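Local coordinates for protein endo-xylogalacturonan hydrolase A (Aspergillus tubingensis, PDB 4C2L) that degrades xylogalacturonan, the xylose-substituted galacturonan of the hairy regions of pectin, as a secreted fungal glycoside hydrolase of family 28, at residues A[164-169]-A[196-201]; A[213-218]-A[235-240]; A[219-224]-A[248-253]; A[282-287]-A[321-326]. All coordinates share one frame; numbering follows the deposited sequence.

Contact 1: A[164-169]-A[196-201]; sequences GATNVV and STYVTI
Y198 lays its side chain alongside that of N167, and both point the same way. N167 OD1 lies 3.5 Å from Y198 CB, with the amide and ring planes 28° apart. Both residues have positive phi and lie where the chain turns a corner. The Y198 ring receives T166 OG1 at its edge, in plane, 3.6 Å from CD2. T166 OG1 also shares a hydrogen bond of 2.9 Å with T197 OG1, and either hydroxyl could be the donor. OG1 of T166 stands opposite its own N (chi1 -174°), while OG1 of T197 is tucked between N and the carbonyl carbon (chi1 57°). A water bonds to T197 OG1 and donates to G164 O. On the buried face V168 CB meets V199 CG2 at 4.1 Å. Backbone bonds run on both sides of the corner: T197 N gives to A165 O, N167 N to T197 O, V168 N to Y198 O and T200 N to V168 O, the last at 2.8 Å. The Y198 ring also meets that of Y221 on the next coil, the planes about 10° apart. Such stacked parallel corners are typical of the right-handed parallel beta-helix of family 28.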
# COMPACT_ATOMS: atom_id res chain seq x y z
N GLY A 164 12.65 7.84 -6.12
CA GLY A 164 13.29 7.28 -7.31
C GLY A 164 14.00 5.95 -7.08
O GLY A 164 14.86 5.55 -7.88
N ALA A 165 13.63 5.24 -6.01
CA ALA A 165 14.13 3.88 -5.78
C ALA A 165 13.92 3.05 -7.03
O ALA A 165 12.92 3.25 -7.74
CB ALA A 165 13.40 3.23 -4.60
N THR A 166 14.85 2.15 -7.34
CA THR A 166 14.66 1.30 -8.51
C THR A 166 14.99 -0.15 -8.19
O THR A 166 15.87 -0.42 -7.38
CB THR A 166 15.46 1.80 -9.74
OG1 THR A 166 15.12 1.00 -10.88
CG2 THR A 166 16.94 1.69 -9.50
N ASN A 167 14.28 -1.09 -8.81
CA ASN A 167 14.51 -2.52 -8.60
C ASN A 167 14.29 -2.92 -7.13
O ASN A 167 15.25 -3.27 -6.41
CB ASN A 167 15.92 -2.96 -9.04
CG ASN A 167 16.27 -2.54 -10.46
OD1 ASN A 167 15.44 -2.62 -11.37
ND2 ASN A 167 17.52 -2.12 -10.67
N VAL A 168 13.05 -2.83 -6.69
CA VAL A 168 12.68 -3.15 -5.33
C VAL A 168 11.71 -4.32 -5.40
O VAL A 168 10.71 -4.27 -6.14
CB VAL A 168 11.99 -1.95 -4.65
CG1 VAL A 168 11.61 -2.28 -3.21
CG2 VAL A 168 12.91 -0.74 -4.71
N VAL A 169 12.00 -5.37 -4.64
CA VAL A 169 11.14 -6.56 -4.67
C VAL A 169 10.69 -6.94 -3.27
O VAL A 169 11.52 -7.12 -2.38
CB VAL A 169 11.86 -7.77 -5.32
CG1 VAL A 169 10.95 -8.99 -5.29
CG2 VAL A 169 12.25 -7.45 -6.76
N SER A 196 9.32 5.77 -8.24
CA SER A 196 10.14 4.58 -8.31
C SER A 196 9.96 3.94 -9.66
O SER A 196 9.02 4.28 -10.39
CB SER A 196 9.73 3.57 -7.21
OG SER A 196 8.36 3.22 -7.35
N THR A 197 10.84 3.01 -9.98
CA THR A 197 10.69 2.17 -11.17
C THR A 197 11.06 0.73 -10.83
O THR A 197 11.96 0.50 -10.03
CB THR A 197 11.58 2.65 -12.33
OG1 THR A 197 12.95 2.68 -11.90
CG2 THR A 197 11.17 4.04 -12.79
N TYR A 198 10.36 -0.21 -11.46
CA TYR A 198 10.64 -1.64 -11.34
C TYR A 198 10.50 -2.12 -9.90
O TYR A 198 11.42 -2.69 -9.30
CB TYR A 198 12.01 -2.00 -11.95
CG TYR A 198 12.21 -1.39 -13.32
CD1 TYR A 198 11.46 -1.83 -14.42
CD2 TYR A 198 13.13 -0.36 -13.51
CE1 TYR A 198 11.63 -1.25 -15.67
CE2 TYR A 198 13.31 0.21 -14.76
CZ TYR A 198 12.56 -0.23 -15.83
OH TYR A 198 12.76 0.37 -17.07
N VAL A 199 9.32 -1.86 -9.36
CA VAL A 199 8.93 -2.39 -8.06
C VAL A 199 8.06 -3.62 -8.32
O VAL A 199 7.15 -3.59 -9.15
CB VAL A 199 8.15 -1.35 -7.23
CG1 VAL A 199 7.60 -1.97 -5.95
CG2 VAL A 199 9.05 -0.16 -6.89
N THR A 200 8.36 -4.71 -7.61
CA THR A 200 7.56 -5.92 -7.69
C THR A 200 7.07 -6.32 -6.30
O THR A 200 7.84 -6.30 -5.33
CB THR A 200 8.35 -7.08 -8.32
OG1 THR A 200 8.72 -6.73 -9.67
CG2 THR A 200 7.50 -8.37 -8.37
N ILE A 201 5.80 -6.68 -6.22
CA ILE A 201 5.20 -7.15 -4.98
C ILE A 201 4.58 -8.49 -5.33
O ILE A 201 3.72 -8.56 -6.20
CB ILE A 201 4.09 -6.19 -4.50
CG1 ILE A 201 4.69 -4.82 -4.16
CG2 ILE A 201 3.37 -6.76 -3.27
CD1 ILE A 201 3.67 -3.71 -4.09
O HOH W 1 13.61 5.00 -10.47

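Contact 2: A[213-218]-A[235-240]; sequences VAFKPS and ISVGSL. With SO4 (sulfate ion), chain E.
F215 and I235 meet in the tightly packed half, while K216 and S239 hold the more open half. I235 CG2 comes to the edge of the F215 ring, 3.7 Å from CE2. V237 CG2 is 3.9 Å from CD2 of the same ring, the side chains crossing at about a right angle. V213 lies beside I235, with CG2 3.8 Å from I235 CD1. Here the strands pair in parallel: S236 N gives to V213 O, F215 N to S236 O and G238 N to F215 O. S236 OG, on the A214 face, bonds to K263 NZ. On the polar side K216 bends at chi2 (-62°), which carries NZ back across to G238 O at 2.8 Å. A water accepts from NZ and donates to S239 O. A sulfate, probably from the crystallisation liquor, accepts hydrogen bonds from S239 N at O3 (2.6 Å) and from S239 OG at O2 (2.8 Å); K216 NZ adds a weak bond to O4. G238, before a cis peptide to S239, has backbone angles at which a CB would press against the preceding carbonyl oxygen. Both strands belong to the parallel sheet of the right-handed beta-helix and closely follow D210 and H233, catalytic by similarity.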
# COMPACT_ATOMS: atom_id res chain seq x y z
N VAL A 213 -2.54 -1.99 -1.85
CA VAL A 213 -1.43 -1.38 -2.59
C VAL A 213 -2.00 -0.08 -3.12
O VAL A 213 -3.11 -0.08 -3.66
CB VAL A 213 -0.97 -2.26 -3.78
CG1 VAL A 213 0.15 -1.56 -4.56
CG2 VAL A 213 -0.49 -3.64 -3.30
N ALA A 214 -1.27 1.02 -2.90
CA ALA A 214 -1.66 2.29 -3.45
C ALA A 214 -0.55 2.75 -4.37
O ALA A 214 0.63 2.76 -3.99
CB ALA A 214 -1.90 3.32 -2.35
N PHE A 215 -0.93 3.08 -5.61
CA PHE A 215 0.01 3.63 -6.54
C PHE A 215 -0.07 5.14 -6.47
O PHE A 215 -1.10 5.77 -6.80
CB PHE A 215 -0.24 3.10 -7.95
CG PHE A 215 -0.33 1.60 -8.01
CD1 PHE A 215 0.82 0.83 -7.97
CD2 PHE A 215 -1.57 0.98 -8.05
CE1 PHE A 215 0.75 -0.57 -8.02
CE2 PHE A 215 -1.66 -0.42 -8.09
CZ PHE A 215 -0.50 -1.19 -8.06
N LYS A 216 1.02 5.70 -5.99
CA LYS A 216 1.09 7.12 -5.70
C LYS A 216 1.82 7.83 -6.85
O LYS A 216 2.38 7.16 -7.73
CB LYS A 216 1.83 7.32 -4.38
CG LYS A 216 1.14 6.61 -3.21
CD LYS A 216 -0.26 7.19 -2.99
CE LYS A 216 -0.83 6.84 -1.61
NZ LYS A 216 -2.27 7.22 -1.53
N PRO A 217 1.82 9.17 -6.85
CA PRO A 217 2.42 9.93 -7.95
C PRO A 217 3.85 9.50 -8.26
O PRO A 217 4.65 9.25 -7.35
CB PRO A 217 2.38 11.37 -7.42
CG PRO A 217 1.12 11.39 -6.64
CD PRO A 217 1.12 10.07 -5.91
N SER A 218 4.14 9.41 -9.56
CA SER A 218 5.43 9.01 -10.12
C SER A 218 5.78 7.52 -10.01
O SER A 218 6.92 7.13 -10.30
CB SER A 218 6.59 9.91 -9.65
OG SER A 218 6.25 11.26 -9.88
N ILE A 235 -6.78 -2.40 -4.27
CA ILE A 235 -5.59 -2.11 -5.07
C ILE A 235 -5.98 -0.82 -5.76
O ILE A 235 -6.86 -0.82 -6.63
CB ILE A 235 -5.33 -3.23 -6.10
CG1 ILE A 235 -5.13 -4.59 -5.43
CG2 ILE A 235 -4.15 -2.91 -7.01
CD1 ILE A 235 -3.91 -4.71 -4.55
N SER A 236 -5.34 0.28 -5.36
CA SER A 236 -5.89 1.60 -5.59
C SER A 236 -4.88 2.52 -6.27
O SER A 236 -3.77 2.67 -5.79
CB SER A 236 -6.28 2.18 -4.22
OG SER A 236 -7.02 3.38 -4.33
N VAL A 237 -5.25 3.11 -7.41
CA VAL A 237 -4.42 4.16 -8.00
C VAL A 237 -4.83 5.47 -7.33
O VAL A 237 -5.99 5.89 -7.39
CB VAL A 237 -4.58 4.28 -9.53
CG1 VAL A 237 -3.85 5.51 -10.06
CG2 VAL A 237 -4.06 3.02 -10.23
N GLY A 238 -3.86 6.13 -6.71
CA GLY A 238 -4.10 7.44 -6.13
C GLY A 238 -4.10 7.49 -4.60
O GLY A 238 -3.61 6.55 -3.94
N SER A 239 -4.63 8.58 -4.02
CA SER A 239 -5.21 9.68 -4.82
C SER A 239 -4.13 10.41 -5.61
O SER A 239 -2.97 10.46 -5.21
CB SER A 239 -5.92 10.69 -3.92
OG SER A 239 -5.01 11.25 -2.99
N LEU A 240 -4.54 10.99 -6.73
CA LEU A 240 -3.65 11.81 -7.54
C LEU A 240 -4.28 13.18 -7.70
O LEU A 240 -5.50 13.30 -7.73
CB LEU A 240 -3.49 11.18 -8.93
CG LEU A 240 -3.04 9.72 -8.99
CD1 LEU A 240 -2.98 9.30 -10.45
CD2 LEU A 240 -1.69 9.52 -8.30
S SO4 E . -5.07 9.10 -0.16
O1 SO4 E . -5.98 8.31 0.69
O2 SO4 E . -5.66 10.46 -0.34
O3 SO4 E . -4.94 8.37 -1.42
O4 SO4 E . -3.77 9.27 0.52
O HOH W 2 -1.91 10.15 -2.68

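Contact 3: A[219-224]-A[248-253]; sequences SNYVTV and VKNIYV. With NAG (2-acetamido-2-deoxy-beta-D-glucopyranose), chain B; NAG (2-acetamido-2-deoxy-beta-D-glucopyranose), chain C; SO4 (sulfate ion), chain J.
N220 and N250 are brought together by different chi1 values. In N220, CG is anti to the backbone N (-170°), whereas N250 CG lies beside its N (-54°). The two amides then run side by side, their planes 36° apart, on a corner of the right-handed parallel beta-helix. N250 ND2 gives a hydrogen bond of 2.8 Å to N220 OD1, in the carbonyl plane of N220. Its other partner is a sulfate: ND2 reaches O3 at 2.8 Å, and K249 NZ reaches O4 of the same ion. N250 OD1 is taken by N283 ND2, so both polar ends of this amide are gripped. The Y221 ring covers N250. N250 CB makes a CH-pi contact 4.0 Å from the ring centroid, and N250 ND2 sits over the same face toward the rim. On the buried side I251 CD1 packs against V222 CG2 at 3.7 Å, and V224 lies beside V253. Beyond the corner the strands pair closely, Y252 N to V222 O and V224 N to Y252 O. The glycan lies across the outer side. Its second sugar places the acetamide methyl C8 3.6 Å from Y252 CD2, and O6 of its first sugar donates to N250 O at 2.7 Å.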
# COMPACT_ATOMS: atom_id res chain seq x y z
N SER A 219 4.83 6.68 -9.61
CA SER A 219 5.07 5.24 -9.73
C SER A 219 5.07 4.84 -11.21
O SER A 219 4.27 5.35 -12.01
CB SER A 219 4.07 4.40 -8.93
OG SER A 219 2.74 4.82 -9.15
N ASN A 220 5.97 3.93 -11.55
CA ASN A 220 6.17 3.52 -12.95
C ASN A 220 6.77 2.13 -12.95
O ASN A 220 7.71 1.84 -12.21
CB ASN A 220 7.13 4.51 -13.63
CG ASN A 220 7.22 4.33 -15.14
OD1 ASN A 220 6.41 3.64 -15.76
ND2 ASN A 220 8.24 4.97 -15.74
N TYR A 221 6.23 1.27 -13.81
CA TYR A 221 6.69 -0.12 -13.92
C TYR A 221 6.60 -0.84 -12.57
O TYR A 221 7.62 -1.23 -11.97
CB TYR A 221 8.10 -0.21 -14.51
CG TYR A 221 8.18 0.29 -15.93
CD1 TYR A 221 7.52 -0.38 -16.96
CD2 TYR A 221 8.91 1.44 -16.24
CE1 TYR A 221 7.57 0.09 -18.27
CE2 TYR A 221 8.98 1.90 -17.56
CZ TYR A 221 8.31 1.22 -18.56
OH TYR A 221 8.37 1.68 -19.85
N VAL A 222 5.37 -1.03 -12.12
CA VAL A 222 5.10 -1.79 -10.89
C VAL A 222 4.34 -3.05 -11.29
O VAL A 222 3.37 -2.99 -12.06
CB VAL A 222 4.27 -1.00 -9.86
CG1 VAL A 222 4.12 -1.78 -8.55
CG2 VAL A 222 4.93 0.36 -9.59
N THR A 223 4.79 -4.18 -10.76
CA THR A 223 4.09 -5.44 -10.94
C THR A 223 3.67 -5.94 -9.58
O THR A 223 4.48 -5.99 -8.65
CB THR A 223 5.01 -6.48 -11.59
OG1 THR A 223 5.37 -6.02 -12.90
CG2 THR A 223 4.32 -7.83 -11.72
N VAL A 224 2.40 -6.31 -9.47
CA VAL A 224 1.91 -6.96 -8.28
C VAL A 224 1.36 -8.30 -8.79
O VAL A 224 0.45 -8.32 -9.62
CB VAL A 224 0.77 -6.16 -7.60
CG1 VAL A 224 0.28 -6.89 -6.34
CG2 VAL A 224 1.22 -4.74 -7.24
N VAL A 248 0.66 8.11 -12.84
CA VAL A 248 0.91 6.71 -12.50
C VAL A 248 0.89 5.98 -13.84
O VAL A 248 -0.06 6.16 -14.62
CB VAL A 248 -0.17 6.14 -11.56
CG1 VAL A 248 -0.01 4.62 -11.39
CG2 VAL A 248 -0.09 6.80 -10.19
N LYS A 249 1.93 5.21 -14.14
CA LYS A 249 1.95 4.48 -15.40
C LYS A 249 2.56 3.11 -15.37
O LYS A 249 3.38 2.80 -14.49
CB LYS A 249 2.62 5.31 -16.51
CG LYS A 249 3.98 5.83 -16.18
CD LYS A 249 4.41 6.88 -17.21
CE LYS A 249 5.87 7.18 -17.00
NZ LYS A 249 6.35 8.16 -18.02
N ASN A 250 2.16 2.29 -16.34
CA ASN A 250 2.83 1.01 -16.58
C ASN A 250 2.76 0.11 -15.34
O ASN A 250 3.79 -0.34 -14.79
CB ASN A 250 4.25 1.24 -17.06
CG ASN A 250 4.31 2.17 -18.27
OD1 ASN A 250 3.47 2.06 -19.18
ND2 ASN A 250 5.26 3.10 -18.27
N ILE A 251 1.52 -0.15 -14.94
CA ILE A 251 1.23 -0.94 -13.74
C ILE A 251 0.55 -2.23 -14.16
O ILE A 251 -0.39 -2.20 -14.96
CB ILE A 251 0.28 -0.17 -12.81
CG1 ILE A 251 0.79 1.26 -12.47
CG2 ILE A 251 -0.07 -0.98 -11.56
CD1 ILE A 251 2.10 1.32 -11.73
N TYR A 252 0.99 -3.35 -13.58
CA TYR A 252 0.34 -4.63 -13.88
C TYR A 252 0.05 -5.35 -12.58
O TYR A 252 0.97 -5.64 -11.81
CB TYR A 252 1.23 -5.47 -14.80
CG TYR A 252 0.57 -6.77 -15.17
CD1 TYR A 252 -0.43 -6.81 -16.14
CD2 TYR A 252 0.92 -7.96 -14.53
CE1 TYR A 252 -1.07 -8.00 -16.47
CE2 TYR A 252 0.29 -9.16 -14.85
CZ TYR A 252 -0.71 -9.16 -15.81
OH TYR A 252 -1.36 -10.35 -16.12
N VAL A 253 -1.22 -5.63 -12.34
CA VAL A 253 -1.64 -6.31 -11.11
C VAL A 253 -2.39 -7.56 -11.52
O VAL A 253 -3.36 -7.49 -12.26
CB VAL A 253 -2.57 -5.45 -10.25
CG1 VAL A 253 -2.98 -6.23 -9.00
CG2 VAL A 253 -1.89 -4.14 -9.85
C1 NAG B . 2.54 -1.42 -19.71
C2 NAG B . 3.77 -1.39 -20.62
C3 NAG B . 4.58 -2.68 -20.51
C4 NAG B . 4.86 -3.03 -19.04
C5 NAG B . 3.55 -2.97 -18.22
C6 NAG B . 3.71 -3.26 -16.71
C7 NAG B . 3.51 -0.13 -22.70
C8 NAG B . 2.98 -0.17 -24.11
N2 NAG B . 3.34 -1.24 -22.00
O3 NAG B . 5.79 -2.52 -21.22
O4 NAG B . 5.43 -4.33 -19.00
O5 NAG B . 2.93 -1.71 -18.38
O6 NAG B . 4.76 -2.51 -16.14
O7 NAG B . 4.06 0.88 -22.27
C1 NAG C . 6.66 -4.31 -18.23
C2 NAG C . 7.02 -5.74 -17.81
C3 NAG C . 8.41 -5.89 -17.21
C4 NAG C . 9.47 -5.00 -17.85
C5 NAG C . 8.92 -3.60 -18.14
C6 NAG C . 9.93 -2.76 -18.91
C7 NAG C . 5.11 -7.09 -17.17
C8 NAG C . 4.19 -7.53 -16.06
N2 NAG C . 6.07 -6.23 -16.83
O3 NAG C . 8.79 -7.23 -17.40
O4 NAG C . 10.61 -4.94 -17.00
O5 NAG C . 7.74 -3.70 -18.92
O6 NAG C . 10.14 -3.38 -20.16
O7 NAG C . 4.97 -7.50 -18.31
S SO4 J . 5.51 5.96 -21.07
O1 SO4 J . 4.04 6.08 -20.94
O2 SO4 J . 5.84 5.83 -22.51
O3 SO4 J . 6.03 4.76 -20.36
O4 SO4 J . 6.13 7.18 -20.50

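Contact 4: A[282-287]-A[321-326]; sequences SNVTFN and TDIVVS. With NAG (2-acetamido-2-deoxy-beta-D-glucopyranose), chain B; SO4 (sulfate ion), chain I.
N287 reaches across to S326 and is met at nearly every atom. Its CB lies 3.6 Å from S326 OG and its CG 3.5 Å from the same hydroxyl. A chi1 of -178° turns CG away from the backbone N, and this carries the amide outward along the face shared with S326. At the tip OD1 accepts a hydrogen bond of 2.7 Å from S326 OG, the donor lying 15° out of the carbonyl plane. ND2 gives one bond to T254 OG1 and another, at 2.8 Å, to O4 of a sulfate. The two strands run almost exactly parallel, 4° apart, as neighbouring coils of the right-handed beta-helix. Backbone bonds join N283 N to T321 O, V284 N to D322 O, V324 N to V284 O, F286 N to V324 O and S326 N to F286 O. On the buried face the F286 ring lies beside I323, whose CG2 is at its edge, 4.2 Å from CE1. V325 CG2 approaches the same ring at CD1, 4.1 Å away. F298 meets this ring edge-to-face. On the outer face T285 OG1 lies 3.7 Å from V324 CB. A water bridges the two corners: it bonds N283 OD1 and D322 O, and also T285 OG1. N283 ND2 carries the N-linked sugar, bonded to C1.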
# COMPACT_ATOMS: atom_id res chain seq x y z
N SER A 282 -1.79 5.93 -17.07
CA SER A 282 -1.68 5.24 -18.36
C SER A 282 -1.13 3.83 -18.25
O SER A 282 -0.17 3.57 -17.53
CB SER A 282 -0.87 6.08 -19.36
OG SER A 282 0.49 6.15 -19.00
N ASN A 283 -1.77 2.91 -18.98
CA ASN A 283 -1.32 1.52 -19.02
C ASN A 283 -1.34 0.89 -17.64
O ASN A 283 -0.29 0.57 -17.08
CB ASN A 283 0.05 1.41 -19.69
CG ASN A 283 0.59 -0.01 -19.70
OD1 ASN A 283 -0.17 -0.99 -19.70
ND2 ASN A 283 1.90 -0.13 -19.72
N VAL A 284 -2.54 0.72 -17.11
CA VAL A 284 -2.73 0.05 -15.83
C VAL A 284 -3.67 -1.13 -16.07
O VAL A 284 -4.77 -0.95 -16.56
CB VAL A 284 -3.30 0.99 -14.77
CG1 VAL A 284 -3.58 0.23 -13.48
CG2 VAL A 284 -2.32 2.15 -14.52
N THR A 285 -3.21 -2.32 -15.71
CA THR A 285 -4.05 -3.51 -15.85
C THR A 285 -4.33 -4.15 -14.49
O THR A 285 -3.40 -4.36 -13.71
CB THR A 285 -3.34 -4.55 -16.74
OG1 THR A 285 -3.21 -4.02 -18.06
CG2 THR A 285 -4.15 -5.87 -16.78
N PHE A 286 -5.60 -4.46 -14.25
CA PHE A 286 -6.04 -5.19 -13.08
C PHE A 286 -6.58 -6.49 -13.65
O PHE A 286 -7.62 -6.49 -14.32
CB PHE A 286 -7.18 -4.46 -12.37
CG PHE A 286 -6.87 -3.04 -11.95
CD1 PHE A 286 -7.12 -1.97 -12.82
CD2 PHE A 286 -6.40 -2.76 -10.67
CE1 PHE A 286 -6.87 -0.66 -12.43
CE2 PHE A 286 -6.15 -1.45 -10.27
CZ PHE A 286 -6.39 -0.40 -11.15
N ASN A 287 -5.88 -7.59 -13.40
CA ASN A 287 -6.22 -8.89 -13.99
C ASN A 287 -6.44 -9.99 -12.94
O ASN A 287 -5.75 -10.02 -11.92
CB ASN A 287 -5.11 -9.33 -14.93
CG ASN A 287 -5.41 -10.65 -15.62
OD1 ASN A 287 -6.38 -10.76 -16.39
ND2 ASN A 287 -4.58 -11.66 -15.35
N THR A 321 -5.84 6.40 -19.65
CA THR A 321 -5.76 5.69 -20.92
C THR A 321 -5.20 4.29 -20.73
O THR A 321 -4.38 4.05 -19.82
CB THR A 321 -4.88 6.45 -21.96
OG1 THR A 321 -3.58 6.66 -21.43
CG2 THR A 321 -5.51 7.79 -22.34
N ASP A 322 -5.65 3.37 -21.58
CA ASP A 322 -5.20 1.98 -21.55
C ASP A 322 -5.32 1.39 -20.15
O ASP A 322 -4.38 0.78 -19.61
CB ASP A 322 -3.77 1.84 -22.10
CG ASP A 322 -3.71 2.08 -23.59
OD1 ASP A 322 -4.48 1.43 -24.33
OD2 ASP A 322 -2.89 2.90 -24.04
N ILE A 323 -6.49 1.59 -19.56
CA ILE A 323 -6.84 0.96 -18.28
C ILE A 323 -7.57 -0.32 -18.64
O ILE A 323 -8.53 -0.30 -19.41
CB ILE A 323 -7.74 1.84 -17.39
CG1 ILE A 323 -7.21 3.29 -17.31
CG2 ILE A 323 -7.93 1.18 -16.01
CD1 ILE A 323 -5.82 3.46 -16.73
N VAL A 324 -7.09 -1.44 -18.12
CA VAL A 324 -7.70 -2.74 -18.45
C VAL A 324 -8.13 -3.42 -17.16
O VAL A 324 -7.35 -3.52 -16.20
CB VAL A 324 -6.71 -3.62 -19.22
CG1 VAL A 324 -7.29 -5.03 -19.41
CG2 VAL A 324 -6.36 -2.98 -20.57
N VAL A 325 -9.38 -3.86 -17.14
CA VAL A 325 -9.94 -4.59 -16.01
C VAL A 325 -10.37 -5.92 -16.62
O VAL A 325 -11.30 -5.95 -17.45
CB VAL A 325 -11.13 -3.83 -15.39
CG1 VAL A 325 -11.88 -4.65 -14.34
CG2 VAL A 325 -10.68 -2.50 -14.80
N SER A 326 -9.69 -7.00 -16.26
CA SER A 326 -9.94 -8.29 -16.90
C SER A 326 -10.03 -9.44 -15.90
O SER A 326 -9.27 -9.49 -14.94
CB SER A 326 -8.86 -8.60 -17.95
OG SER A 326 -7.54 -8.49 -17.42
C1 NAG B . 2.54 -1.42 -19.71
C2 NAG B . 3.77 -1.39 -20.62
C3 NAG B . 4.58 -2.68 -20.51
C4 NAG B . 4.86 -3.03 -19.04
C5 NAG B . 3.55 -2.97 -18.22
C6 NAG B . 3.71 -3.26 -16.71
C7 NAG B . 3.51 -0.13 -22.70
C8 NAG B . 2.98 -0.17 -24.11
N2 NAG B . 3.34 -1.24 -22.00
O3 NAG B . 5.79 -2.52 -21.22
O4 NAG B . 5.43 -4.33 -19.00
O5 NAG B . 2.93 -1.71 -18.38
O6 NAG B . 4.76 -2.51 -16.14
O7 NAG B . 4.06 0.88 -22.27
S SO4 I . -4.99 -15.51 -17.16
O1 SO4 I . -5.82 -16.26 -16.19
O2 SO4 I . -5.78 -15.24 -18.38
O3 SO4 I . -3.80 -16.32 -17.52
O4 SO4 I . -4.55 -14.24 -16.56
O HOH W 3 -3.16 -1.74 -19.67

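In the fold
Contacts 1, 3 and 4 follow one another along the beta-helix, with contact 3 about 10 Å from each, centre to centre; contacts 1 and 4 are about 19 Å apart. Between contacts 1 and 3, T223 N probably donates to V199 O (2.9 Å), and between contacts 3 and 4 N287 N to V253 O (2.8 Å). Contact 2 lies across the core on a different sheet, where F215 CZ meets I251 CG2 of contact 3 at 3.5 Å. It is nearest the residues catalytic by similarity: between side chains, S236 is about 6 Å from H233 and A214 about 7 Å from D210. The glycan of contact 4 lies against contact 3 and reaches Y198 of contact 1.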